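Local coordinates for protein serpin-12 (Manduca sexta, PDB 6CJ7) that probably inhibits serine proteases as a serpin and controls the prophenoloxidase activation system of larval hemolymph, at residues 90-95 with 145-150; 171-176 with 225-230. All blocks are in the same frame, centred on the assembly; numbering follows the deposited sequence.

Contacts 1 and 2 lie on adjacent antiparallel strands, 92-102 and 165-174, of the large central serpin sheet. Contact 1 sets strand 92-102 against the loop that follows helix 131-145; contact 2 joins the end of strand 165-174 to the hairpin turn after strand 220-226. Their centres lie about 12 Å apart. Between the two long strands, Lys-94 O is 2.9 Å from Tyr-172 N, a probable hydrogen bond. Toward the start of segment 90-95, Asn-91 OD1 packs 3.5 Å from Phe-227 CB, and Arg-90 forms a salt bridge with Glu-228. Strand 165-174 also pairs in parallel with strand 317-326; it is between these two that serpins insert the cleaved reactive-centre loop.

Contact 1: 90-95 with 145-150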
loop_
_atom_site.group_PDB
_atom_site.type_symbol
_atom_site.label_atom_id
_atom_site.label_comp_id
_atom_site.label_asym_id
_atom_site.label_seq_id
_atom_site.Cartn_x
_atom_site.Cartn_y
_atom_site.Cartn_z
ATOM N N ARG A 90 -17.108 10.557 -2.049
ATOM C CA ARG A 90 -16.816 10.485 -0.627
ATOM C C ARG A 90 -15.767 9.432 -0.277
ATOM O O ARG A 90 -15.462 9.262 0.914
ATOM C CB ARG A 90 -18.111 10.221 0.144
ATOM C CG ARG A 90 -19.012 11.469 0.263
ATOM C CD ARG A 90 -20.389 11.163 0.783
ATOM N NE ARG A 90 -21.173 10.378 -0.163
ATOM C CZ ARG A 90 -22.440 10.030 0.011
ATOM N NH1 ARG A 90 -23.075 10.393 1.113
ATOM N NH2 ARG A 90 -23.068 9.314 -0.917
ATOM N N ASN A 91 -15.219 8.710 -1.255
ATOM C CA ASN A 91 -14.079 7.846 -0.989
ATOM C C ASN A 91 -12.855 8.723 -0.778
ATOM O O ASN A 91 -12.521 9.543 -1.638
ATOM C CB ASN A 91 -13.835 6.872 -2.143
ATOM C CG ASN A 91 -14.998 5.928 -2.371
ATOM O OD1 ASN A 91 -15.555 5.388 -1.415
ATOM N ND2 ASN A 91 -15.381 5.732 -3.637
ATOM N N ILE A 92 -12.188 8.567 0.358
ATOM C CA ILE A 92 -11.020 9.384 0.667
ATOM C C ILE A 92 -9.767 8.552 0.424
ATOM O O ILE A 92 -9.479 7.613 1.171
ATOM C CB ILE A 92 -11.065 9.910 2.106
ATOM C CG1 ILE A 92 -12.300 10.787 2.309
ATOM C CG2 ILE A 92 -9.775 10.680 2.423
ATOM C CD1 ILE A 92 -12.439 11.325 3.706
ATOM N N LEU A 93 -9.008 8.896 -0.614
ATOM C CA LEU A 93 -7.690 8.322 -0.843
ATOM C C LEU A 93 -6.699 9.474 -0.846
ATOM O O LEU A 93 -6.796 10.370 -1.693
ATOM C CB LEU A 93 -7.631 7.534 -2.155
ATOM C CG LEU A 93 -6.271 6.959 -2.571
ATOM C CD1 LEU A 93 -5.847 5.844 -1.618
ATOM C CD2 LEU A 93 -6.330 6.432 -4.000
ATOM N N LYS A 94 -5.769 9.463 0.114
ATOM C CA LYS A 94 -4.791 10.529 0.271
ATOM C C LYS A 94 -3.402 9.933 0.127
ATOM O O LYS A 94 -3.060 8.975 0.825
ATOM C CB LYS A 94 -4.922 11.230 1.627
ATOM C CG LYS A 94 -6.218 11.979 1.848
ATOM C CD LYS A 94 -6.293 13.201 0.956
ATOM C CE LYS A 94 -7.505 14.053 1.280
ATOM N NZ LYS A 94 -7.510 15.304 0.467
ATOM N N THR A 95 -2.609 10.487 -0.786
ATOM C CA THR A 95 -1.251 10.010 -0.983
ATOM C C THR A 95 -0.278 11.138 -0.679
ATOM O O THR A 95 -0.580 12.318 -0.889
ATOM C CB THR A 95 -1.018 9.489 -2.403
ATOM O OG1 THR A 95 -1.322 10.522 -3.347
ATOM C CG2 THR A 95 -1.892 8.274 -2.678
ATOM N N LYS A 145 -0.896 16.167 4.075
ATOM C CA LYS A 145 -1.331 15.506 2.854
ATOM C C LYS A 145 -2.204 14.286 3.107
ATOM O O LYS A 145 -2.707 13.707 2.142
ATOM C CB LYS A 145 -0.116 15.068 2.026
ATOM C CG LYS A 145 0.718 16.209 1.447
ATOM C CD LYS A 145 0.157 16.669 0.117
ATOM C CE LYS A 145 0.293 15.574 -0.927
ATOM N NZ LYS A 145 -0.484 15.875 -2.156
ATOM N N THR A 146 -2.367 13.869 4.368
ATOM C CA THR A 146 -3.023 12.609 4.704
ATOM C C THR A 146 -4.124 12.802 5.741
ATOM O O THR A 146 -4.399 11.896 6.537
ATOM C CB THR A 146 -2.008 11.584 5.215
ATOM O OG1 THR A 146 -1.353 12.107 6.384
ATOM C CG2 THR A 146 -0.977 11.243 4.134
ATOM N N ASN A 147 -4.758 13.975 5.757
ATOM C CA ASN A 147 -5.823 14.276 6.718
ATOM C C ASN A 147 -5.352 14.046 8.157
ATOM O O ASN A 147 -6.102 13.580 9.016
ATOM C CB ASN A 147 -7.083 13.453 6.417
ATOM C CG ASN A 147 -7.873 13.989 5.227
ATOM O OD1 ASN A 147 -8.990 13.523 4.952
ATOM N ND2 ASN A 147 -7.309 14.964 4.521
ATOM N N ASP A 148 -4.076 14.349 8.412
ATOM C CA ASP A 148 -3.442 14.192 9.722
ATOM C C ASP A 148 -3.410 12.743 10.204
ATOM O O ASP A 148 -3.191 12.493 11.391
ATOM C CB ASP A 148 -4.111 15.079 10.780
ATOM C CG ASP A 148 -3.865 16.554 10.535
ATOM O OD1 ASP A 148 -4.843 17.327 10.548
ATOM O OD2 ASP A 148 -2.699 16.943 10.322
ATOM N N LYS A 149 -3.596 11.775 9.302
ATOM C CA LYS A 149 -3.603 10.373 9.703
ATOM C C LYS A 149 -2.204 9.785 9.832
ATOM O O LYS A 149 -2.008 8.820 10.576
ATOM C CB LYS A 149 -4.414 9.553 8.704
ATOM C CG LYS A 149 -5.902 9.850 8.766
ATOM C CD LYS A 149 -6.435 9.655 10.175
ATOM C CE LYS A 149 -7.915 9.966 10.242
ATOM N NZ LYS A 149 -8.230 11.216 9.502
ATOM N N ILE A 150 -1.229 10.329 9.119
ATOM C CA ILE A 150 0.146 9.848 9.166
ATOM C C ILE A 150 1.006 11.042 9.556
ATOM O O ILE A 150 1.203 11.963 8.756
ATOM C CB ILE A 150 0.584 9.237 7.827
ATOM C CG1 ILE A 150 -0.354 8.077 7.463
ATOM C CG2 ILE A 150 2.041 8.782 7.885
ATOM C CD1 ILE A 150 -0.211 7.586 6.031
HETATM O O HOH W 1 -0.554 13.678 -3.372
#
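The carboxamide of Asn-147 is approached from one side of its plane by two side chains of strand 92-102: Lys-94 brings CE to 3.4 Å from Asn-147 ND2, while Ile-92 CG2 comes to 3.9 Å from OD1 of the same amide. This is the serpin arrangement in which the segment after helix 131-145 passes over one face of the large central sheet. The Lys-94 chain, bent at CB-CG (chi2 -69°), runs at about a right angle to the Asn-147 side chain, and its CB rests 3.4 Å from Lys-145 O. With an alanine in place of Lys-94, the amide of Asn-147 would probably lose the methylenes that pack against it and be freer to turn. The loop is shaped by a type I' turn from Thr-146 to Lys-149, closed by Lys-149 N to Thr-146 O at 2.9 Å. Thr-146 OG1 braces the turn, accepting from Ile-150 N at 3.3 Å while also hydrogen-bonded to Ile-142 O in the preceding helix. At the other end, two bends in the Lys-145 chain fold it back, bringing CE to 3.4 Å from Thr-95 O. A water bridges Lys-145 NZ to that carbonyl, donating to Thr-95 O at 2.8 Å.

Contact 2: 171-176 with 225-230; sequences VYFKGL and LPFEYN
Where strand 165-174 of the central serpin sheet ends, in the region called the breach, it meets a hairpin of the neighbouring sheet, and segments 171-176 and 225-230 make that junction here. Phe-173, near the end of strand 165-174, and Phe-227, just beyond strand 220-226, reach for each other from opposite directions. They form a T-shaped pair: the edge of Phe-173 points at the face of Phe-227, with centroids 5.1 Å apart and planes at 78°. The touching atom is Phe-173 CE1, offset toward the rim of the Phe-227 ring and 3.8 Å from its CZ. Having CG opposite the backbone N (chi1 -176°) lets Phe-173 extend toward its partner. Tyr-232 adds a second edge-to-face pair with Phe-173, and Trp-177 stacks with Phe-227, so the two rings belong to a larger aromatic cluster.

The backbone of 175-176 then passes close to the Phe-227 ring. Gly-175 C lies 3.6 Å from Phe-227 CD2, and a beta carbon on this glycine would probably run into the same ring. Leu-176 O sits at the ring edge, 3.5 Å from Phe-227 CD2, and accepts a weak hydrogen bond from Glu-228 N, 2.8 Å long but bent to 128°. Leu-176 CD2 lies 3.7 Å from Glu-228 CD, packing against a buried carboxylate whose charge is met by Arg-90. Beyond Phe-227 the chain turns tightly, Asn-230 N bonding to Phe-227 O, before strand 232-239 begins. Aromatic packing and a weak backbone bond thus help join the two sheets at the breach, a landmark of the serpin fold.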
loop_
_atom_site.group_PDB
_atom_site.type_symbol
_atom_site.label_atom_id
_atom_site.label_comp_id
_atom_site.label_asym_id
_atom_site.label_seq_id
_atom_site.Cartn_x
_atom_site.Cartn_y
_atom_site.Cartn_z
ATOM N N VAL A 171 0.203 6.510 2.305
ATOM C CA VAL A 171 -1.148 6.441 1.738
ATOM C C VAL A 171 -2.152 6.167 2.849
ATOM O O VAL A 171 -1.895 5.377 3.766
ATOM C CB VAL A 171 -1.236 5.387 0.613
ATOM C CG1 VAL A 171 -0.983 3.997 1.141
ATOM C CG2 VAL A 171 -2.600 5.468 -0.076
ATOM N N TYR A 172 -3.291 6.857 2.768
ATOM C CA TYR A 172 -4.416 6.688 3.693
ATOM C C TYR A 172 -5.676 6.455 2.880
ATOM O O TYR A 172 -5.937 7.190 1.920
ATOM C CB TYR A 172 -4.594 7.929 4.573
ATOM C CG TYR A 172 -5.923 8.013 5.288
ATOM C CD1 TYR A 172 -6.235 7.129 6.306
ATOM C CD2 TYR A 172 -6.841 9.004 4.981
ATOM C CE1 TYR A 172 -7.451 7.210 6.984
ATOM C CE2 TYR A 172 -8.064 9.094 5.651
ATOM C CZ TYR A 172 -8.350 8.195 6.652
ATOM O OH TYR A 172 -9.547 8.278 7.333
ATOM N N PHE A 173 -6.467 5.453 3.260
ATOM C CA PHE A 173 -7.756 5.244 2.609
ATOM C C PHE A 173 -8.854 5.042 3.635
ATOM O O PHE A 173 -8.709 4.234 4.555
ATOM C CB PHE A 173 -7.749 4.034 1.660
ATOM C CG PHE A 173 -9.048 3.857 0.907
ATOM C CD1 PHE A 173 -10.032 2.988 1.368
ATOM C CD2 PHE A 173 -9.289 4.573 -0.250
ATOM C CE1 PHE A 173 -11.228 2.830 0.692
ATOM C CE2 PHE A 173 -10.483 4.424 -0.938
ATOM C CZ PHE A 173 -11.460 3.547 -0.475
ATOM N N LYS A 174 -9.960 5.763 3.458
ATOM C CA LYS A 174 -11.213 5.469 4.145
ATOM C C LYS A 174 -12.317 5.732 3.139
ATOM O O LYS A 174 -12.484 6.872 2.697
ATOM C CB LYS A 174 -11.393 6.336 5.394
ATOM C CG LYS A 174 -12.439 5.790 6.401
ATOM C CD LYS A 174 -13.852 6.071 5.983
ATOM C CE LYS A 174 -14.837 5.335 6.882
ATOM N NZ LYS A 174 -16.195 5.385 6.295
ATOM N N GLY A 175 -13.061 4.691 2.764
ATOM C CA GLY A 175 -14.054 4.799 1.721
ATOM C C GLY A 175 -15.466 4.739 2.279
ATOM O O GLY A 175 -15.696 4.526 3.467
ATOM N N LEU A 176 -16.415 4.954 1.377
ATOM C CA LEU A 176 -17.836 4.845 1.671
ATOM C C LEU A 176 -18.384 3.676 0.865
ATOM O O LEU A 176 -18.228 3.639 -0.358
ATOM C CB LEU A 176 -18.557 6.144 1.300
ATOM C CG LEU A 176 -19.993 6.343 1.772
ATOM C CD1 LEU A 176 -20.001 7.186 3.025
ATOM C CD2 LEU A 176 -20.808 7.004 0.675
ATOM N N LEU A 225 -16.422 -6.250 -2.125
ATOM C CA LEU A 225 -17.299 -5.246 -1.527
ATOM C C LEU A 225 -17.066 -3.894 -2.195
ATOM O O LEU A 225 -15.987 -3.308 -2.018
ATOM C CB LEU A 225 -17.040 -5.155 -0.024
ATOM C CG LEU A 225 -17.020 -6.506 0.694
ATOM C CD1 LEU A 225 -16.554 -6.371 2.140
ATOM C CD2 LEU A 225 -18.407 -7.144 0.608
ATOM N N PRO A 226 -18.011 -3.358 -2.967
ATOM C CA PRO A 226 -17.735 -2.121 -3.712
ATOM C C PRO A 226 -17.873 -0.864 -2.864
ATOM O O PRO A 226 -18.728 -0.759 -1.977
ATOM C CB PRO A 226 -18.790 -2.134 -4.831
ATOM C CG PRO A 226 -19.448 -3.482 -4.761
ATOM C CD PRO A 226 -19.297 -3.959 -3.354
ATOM N N PHE A 227 -17.005 0.104 -3.153
ATOM C CA PHE A 227 -17.132 1.433 -2.581
ATOM C C PHE A 227 -17.935 2.317 -3.540
ATOM O O PHE A 227 -18.348 1.881 -4.615
ATOM C CB PHE A 227 -15.748 2.003 -2.264
ATOM C CG PHE A 227 -15.074 1.339 -1.088
ATOM C CD1 PHE A 227 -14.124 0.338 -1.281
ATOM C CD2 PHE A 227 -15.376 1.729 0.223
ATOM C CE1 PHE A 227 -13.484 -0.260 -0.179
ATOM C CE2 PHE A 227 -14.750 1.126 1.322
ATOM C CZ PHE A 227 -13.805 0.136 1.116
ATOM N N GLU A 228 -18.159 3.570 -3.134
ATOM C CA GLU A 228 -19.064 4.472 -3.849
ATOM C C GLU A 228 -18.662 4.624 -5.313
ATOM O O GLU A 228 -17.480 4.775 -5.635
ATOM C CB GLU A 228 -19.074 5.850 -3.164
ATOM C CG GLU A 228 -20.374 6.612 -3.346
ATOM C CD GLU A 228 -20.351 8.045 -2.818
ATOM O OE1 GLU A 228 -19.263 8.600 -2.573
ATOM O OE2 GLU A 228 -21.446 8.626 -2.654
ATOM N N TYR A 229 -19.663 4.566 -6.200
ATOM C CA TYR A 229 -19.488 4.697 -7.650
ATOM C C TYR A 229 -18.587 3.603 -8.225
ATOM O O TYR A 229 -18.077 3.739 -9.344
ATOM C CB TYR A 229 -18.958 6.088 -8.025
ATOM C CG TYR A 229 -19.792 7.207 -7.447
ATOM C CD1 TYR A 229 -21.142 7.319 -7.763
ATOM C CD2 TYR A 229 -19.244 8.143 -6.588
ATOM C CE1 TYR A 229 -21.923 8.335 -7.237
ATOM C CE2 TYR A 229 -20.019 9.172 -6.055
ATOM C CZ TYR A 229 -21.356 9.256 -6.379
ATOM O OH TYR A 229 -22.129 10.270 -5.850
ATOM N N ASN A 230 -18.430 2.510 -7.480
ATOM C CA ASN A 230 -17.561 1.388 -7.832
ATOM C C ASN A 230 -16.154 1.851 -8.205
ATOM O O ASN A 230 -15.497 1.251 -9.053
ATOM C CB ASN A 230 -18.161 0.540 -8.954
ATOM C CG ASN A 230 -17.606 -0.879 -8.958
ATOM O OD1 ASN A 230 -17.364 -1.462 -7.899
ATOM N ND2 ASN A 230 -17.381 -1.429 -10.144
#